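PDB 5M0T: alpha-ketoglutarate-dependent non-heme iron oxygenase EasH from Aspergillus japonicus, which probably uses iron(II), 2-oxoglutarate and dioxygen to carry out an oxidative step in the biosynthesis of the ergot alkaloid cycloclavine. Local coordinates for residues L203-G206 and K207-H210; T250-P253 and L254-K257. All blocks are in the same frame, centred on the assembly; numbering follows the deposited sequence.

Interaction 1: residues L203-G206 and K207-H210; sequences LFTG and KTLH. With FE2 (Fe (II) ion), chain C; AKG (2-oxoglutaric acid), chain D.
F204 and H210 bring their rings together obliquely, planes at 34° and centroids 4.3 Å apart. CE1 of F204 lies over the centre of one face of the imidazole, while CB of H210 covers a face of the phenyl ring, a flat apolar group suited to covering the histidine. At the edges of the imidazole, NE2 binds the iron at 1.9 Å, and ND1 donates an almost straight bond to T208 O, 3.1 Å away and nearly in the ring plane; the rings of H132 and H210 meet edge-to-face. Held at both nitrogens and covered on one face, the imidazole is probably restricted in rotation. H132 and E134 complete the facial triad typical of these oxygenases, and 2-oxoglutarate chelates the iron through O1 and O5.

Between the two rings the chain makes a type I turn, T205 to T208. A chi1 of 72° sets T205 OG1 between its backbone N and carbonyl carbon, where this short hydroxyl accepts from K207 N at 3.1 Å; a water donates to both T205 O and T208 O. K207 carries its amine away to the carbonyls of S148 and R146. The turn starts on the last residue of strand 201-205, which lies between strands 33-37 and 152-158.

Interaction 2: residues T250-P253 and L254-K257; sequences TMTP and LAQK
Q256 and T252 meet at the start of helix 253-258, where T252 is the N-cap residue. The glutamine side chain can be followed outward from the helix. Its CB lies 3.4 Å from P253 O. CG comes next, 3.3 Å from T252 O and also against CB of M251, so the aliphatic part of the side chain packs over the backbone of the residues that open the helix. With chi1 at -67°, CG stands beside the backbone N, and the extended chain beyond it carries the amide back past the M251 carbonyl. At the tip the two ends of the amide are used differently: OE1 accepts from R262, and NE2 donates to the carbonyls of K286 and V248. A glutamine suits this buried place because one flat group supplies both an acceptor and donors, and these partners fix which way round the amide lies.

M251 and A255 add an apolar contact through their CB atoms, 4.0 Å apart; alanine, with only a methyl, is consistent with this close approach. P253 fits the first turn, since its missing N-H costs no bond there and its ring favours the helical phi. Its carbonyl accepts from K257 N at 3.0 Å, while the lysine's extended chain reaches a salt bridge with D111. The T252 carbonyl accepts from Q256 N at 2.8 Å. Threonine serves as the cap because its hydroxyl can act both ways: OG1 is hydrogen-bonded to N93 OD1 and accepts from A255 N at 3.1 Å, with an N-H...O angle of 162°.

How the interactions relate
Following the chain from the N terminus, interaction 1 comes first, turning the chain from the end of strand 201-205 toward the short strand 210-211 and so joining the main sheet to the short antiparallel one, consistent with the double-stranded beta-helix core of the cupin clan. The chain then runs through strand 222-231 and helix 245-248 before interaction 2 opens helix 253-258. Interaction 1 closes a tight turn; interaction 2 starts a helix at the end of a loop; they stand in series, neither nested nor crossed. The centres of interactions 1 and 2 are about 27 Å apart, on opposite sides of the chain's centre. Interaction 1 belongs to the buried iron and 2-oxoglutarate site, whereas interaction 2 joins a later helix to loops around N93 and N288.

Interaction 1: residues L203-G206 and K207-H210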
loop_
_atom_site.group_PDB
_atom_site.type_symbol
_atom_site.label_atom_id
_atom_site.label_comp_id
_atom_site.label_asym_id
_atom_site.label_seq_id
_atom_site.Cartn_x
_atom_site.Cartn_y
_atom_site.Cartn_z
ATOM N N LEU A 203 12.269 19.177 7.268
ATOM C CA LEU A 203 11.890 18.294 6.165
ATOM C C LEU A 203 12.967 17.227 5.976
ATOM O O LEU A 203 14.122 17.579 5.760
ATOM C CB LEU A 203 11.770 19.102 4.870
ATOM C CG LEU A 203 11.256 18.321 3.666
ATOM C CD1 LEU A 203 9.780 18.009 3.834
ATOM C CD2 LEU A 203 11.522 19.061 2.362
ATOM N N PHE A 204 12.599 15.943 6.053
ATOM C CA PHE A 204 13.552 14.850 5.826
ATOM C C PHE A 204 12.922 13.652 5.119
ATOM O O PHE A 204 11.727 13.403 5.245
ATOM C CB PHE A 204 14.254 14.435 7.119
ATOM C CG PHE A 204 13.327 14.104 8.259
ATOM C CD1 PHE A 204 12.853 12.806 8.436
ATOM C CD2 PHE A 204 12.943 15.080 9.171
ATOM C CE1 PHE A 204 12.001 12.499 9.491
ATOM C CE2 PHE A 204 12.089 14.771 10.237
ATOM C CZ PHE A 204 11.626 13.483 10.400
ATOM N N THR A 205 13.732 12.936 4.338
ATOM C CA THR A 205 13.286 11.721 3.684
ATOM C C THR A 205 13.257 10.574 4.682
ATOM O O THR A 205 13.823 10.676 5.763
ATOM C CB THR A 205 14.228 11.280 2.552
ATOM O OG1 THR A 205 15.457 10.778 3.107
ATOM C CG2 THR A 205 14.476 12.454 1.536
ATOM N N GLY A 206 12.655 9.462 4.278
ATOM C CA GLY A 206 12.619 8.253 5.083
ATOM C C GLY A 206 13.963 7.559 5.224
ATOM O O GLY A 206 14.033 6.534 5.885
ATOM N N LYS A 207 15.013 8.093 4.591
ATOM C CA LYS A 207 16.343 7.525 4.633
ATOM C C LYS A 207 17.273 8.246 5.581
ATOM O O LYS A 207 18.384 7.816 5.762
ATOM C CB LYS A 207 16.931 7.523 3.227
ATOM C CG LYS A 207 16.132 6.647 2.292
ATOM C CD LYS A 207 16.661 6.712 0.878
ATOM C CE LYS A 207 17.531 5.561 0.524
ATOM N NZ LYS A 207 17.723 5.507 -0.947
ATOM N N THR A 208 16.809 9.323 6.200
ATOM C CA THR A 208 17.637 10.154 7.049
ATOM C C THR A 208 17.397 9.815 8.520
ATOM O O THR A 208 16.249 9.778 8.974
ATOM C CB THR A 208 17.326 11.633 6.784
ATOM O OG1 THR A 208 17.572 11.929 5.389
ATOM C CG2 THR A 208 18.162 12.548 7.657
ATOM N N LEU A 209 18.493 9.581 9.249
ATOM C CA LEU A 209 18.451 9.274 10.677
ATOM C C LEU A 209 17.980 10.483 11.462
ATOM O O LEU A 209 18.487 11.578 11.275
ATOM C CB LEU A 209 19.817 8.836 11.218
ATOM C CG LEU A 209 20.256 7.416 10.865
ATOM C CD1 LEU A 209 21.741 7.234 11.152
ATOM C CD2 LEU A 209 19.427 6.359 11.608
ATOM N N HIS A 210 16.993 10.268 12.314
ATOM C CA HIS A 210 16.400 11.322 13.103
ATOM C C HIS A 210 15.740 10.730 14.353
ATOM O O HIS A 210 15.539 9.524 14.438
ATOM C CB HIS A 210 15.325 12.032 12.276
ATOM C CG HIS A 210 14.116 11.189 12.067
ATOM N ND1 HIS A 210 14.024 10.255 11.061
ATOM C CD2 HIS A 210 12.985 11.074 12.795
ATOM C CE1 HIS A 210 12.871 9.618 11.165
ATOM N NE2 HIS A 210 12.228 10.082 12.224
HETATM FE FE FE2 C . 10.832 9.145 13.093
HETATM C C1 AKG D . 8.799 9.368 14.674
HETATM O O1 AKG D . 8.979 8.595 13.734
HETATM O O2 AKG D . 7.937 9.166 15.642
HETATM C C2 AKG D . 9.565 10.690 14.829
HETATM O O5 AKG D . 10.637 10.796 14.266
HETATM C C3 AKG D . 8.988 11.831 15.628
HETATM C C4 AKG D . 9.962 12.988 15.780
HETATM C C5 AKG D . 9.439 14.137 16.598
HETATM O O3 AKG D . 8.160 14.110 16.893
HETATM O O4 AKG D . 10.167 15.036 16.949
HETATM O O HOH W 1 13.874 9.035 8.162
#

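Interaction 2: residues T250-P253 and L254-K257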
loop_
_atom_site.group_PDB
_atom_site.type_symbol
_atom_site.label_atom_id
_atom_site.label_comp_id
_atom_site.label_asym_id
_atom_site.label_seq_id
_atom_site.Cartn_x
_atom_site.Cartn_y
_atom_site.Cartn_z
ATOM N N THR A 250 -16.286 16.993 1.224
ATOM C CA THR A 250 -15.978 18.416 1.442
ATOM C C THR A 250 -14.608 18.867 0.899
ATOM O O THR A 250 -14.340 20.064 0.836
ATOM C CB THR A 250 -15.996 18.784 2.942
ATOM O OG1 THR A 250 -15.006 18.026 3.636
ATOM C CG2 THR A 250 -17.364 18.516 3.553
ATOM N N MET A 251 -13.753 17.925 0.508
ATOM C CA MET A 251 -12.371 18.240 0.150
ATOM C C MET A 251 -12.218 18.399 -1.367
ATOM O O MET A 251 -13.101 18.013 -2.140
ATOM C CB MET A 251 -11.446 17.131 0.638
ATOM C CG MET A 251 -11.694 16.642 2.063
ATOM S SD MET A 251 -10.511 15.334 2.460
ATOM C CE MET A 251 -11.338 14.471 3.785
ATOM N N THR A 252 -11.091 18.970 -1.781
ATOM C CA THR A 252 -10.759 19.091 -3.195
ATOM C C THR A 252 -10.367 17.700 -3.700
ATOM O O THR A 252 -9.886 16.872 -2.909
ATOM C CB THR A 252 -9.565 20.025 -3.440
ATOM O OG1 THR A 252 -8.389 19.467 -2.817
ATOM C CG2 THR A 252 -9.839 21.439 -2.905
ATOM N N PRO A 253 -10.540 17.439 -5.015
ATOM C CA PRO A 253 -10.090 16.174 -5.608
ATOM C C PRO A 253 -8.654 15.773 -5.221
ATOM O O PRO A 253 -8.408 14.605 -4.930
ATOM C CB PRO A 253 -10.172 16.450 -7.116
ATOM C CG PRO A 253 -11.256 17.469 -7.254
ATOM C CD PRO A 253 -11.229 18.298 -5.998
ATOM N N LEU A 254 -7.734 16.740 -5.211
ATOM C CA LEU A 254 -6.336 16.492 -4.884
ATOM C C LEU A 254 -6.172 16.072 -3.419
ATOM O O LEU A 254 -5.411 15.160 -3.131
ATOM C CB LEU A 254 -5.483 17.733 -5.162
ATOM C CG LEU A 254 -3.998 17.712 -4.770
ATOM C CD1 LEU A 254 -3.277 16.551 -5.430
ATOM C CD2 LEU A 254 -3.352 19.033 -5.160
ATOM N N ALA A 255 -6.866 16.756 -2.510
ATOM C CA ALA A 255 -6.860 16.371 -1.096
ATOM C C ALA A 255 -7.504 14.995 -0.889
ATOM O O ALA A 255 -6.994 14.193 -0.100
ATOM C CB ALA A 255 -7.531 17.425 -0.228
ATOM N N GLN A 256 -8.587 14.713 -1.615
ATOM C CA GLN A 256 -9.224 13.380 -1.578
ATOM C C GLN A 256 -8.249 12.265 -1.955
ATOM O O GLN A 256 -8.231 11.206 -1.327
ATOM C CB GLN A 256 -10.442 13.315 -2.501
ATOM C CG GLN A 256 -11.615 14.177 -2.065
ATOM C CD GLN A 256 -12.823 14.030 -2.974
ATOM O OE1 GLN A 256 -12.696 13.729 -4.153
ATOM N NE2 GLN A 256 -14.008 14.229 -2.415
ATOM N N LYS A 257 -7.435 12.523 -2.976
ATOM C CA LYS A 257 -6.435 11.581 -3.433
ATOM C C LYS A 257 -5.350 11.316 -2.387
ATOM O O LYS A 257 -4.879 10.189 -2.282
ATOM C CB LYS A 257 -5.800 12.092 -4.714
ATOM C CG LYS A 257 -4.865 11.125 -5.413
ATOM C CD LYS A 257 -4.436 11.720 -6.750
ATOM C CE LYS A 257 -3.352 10.878 -7.397
ATOM N NZ LYS A 257 -2.759 11.545 -8.592
#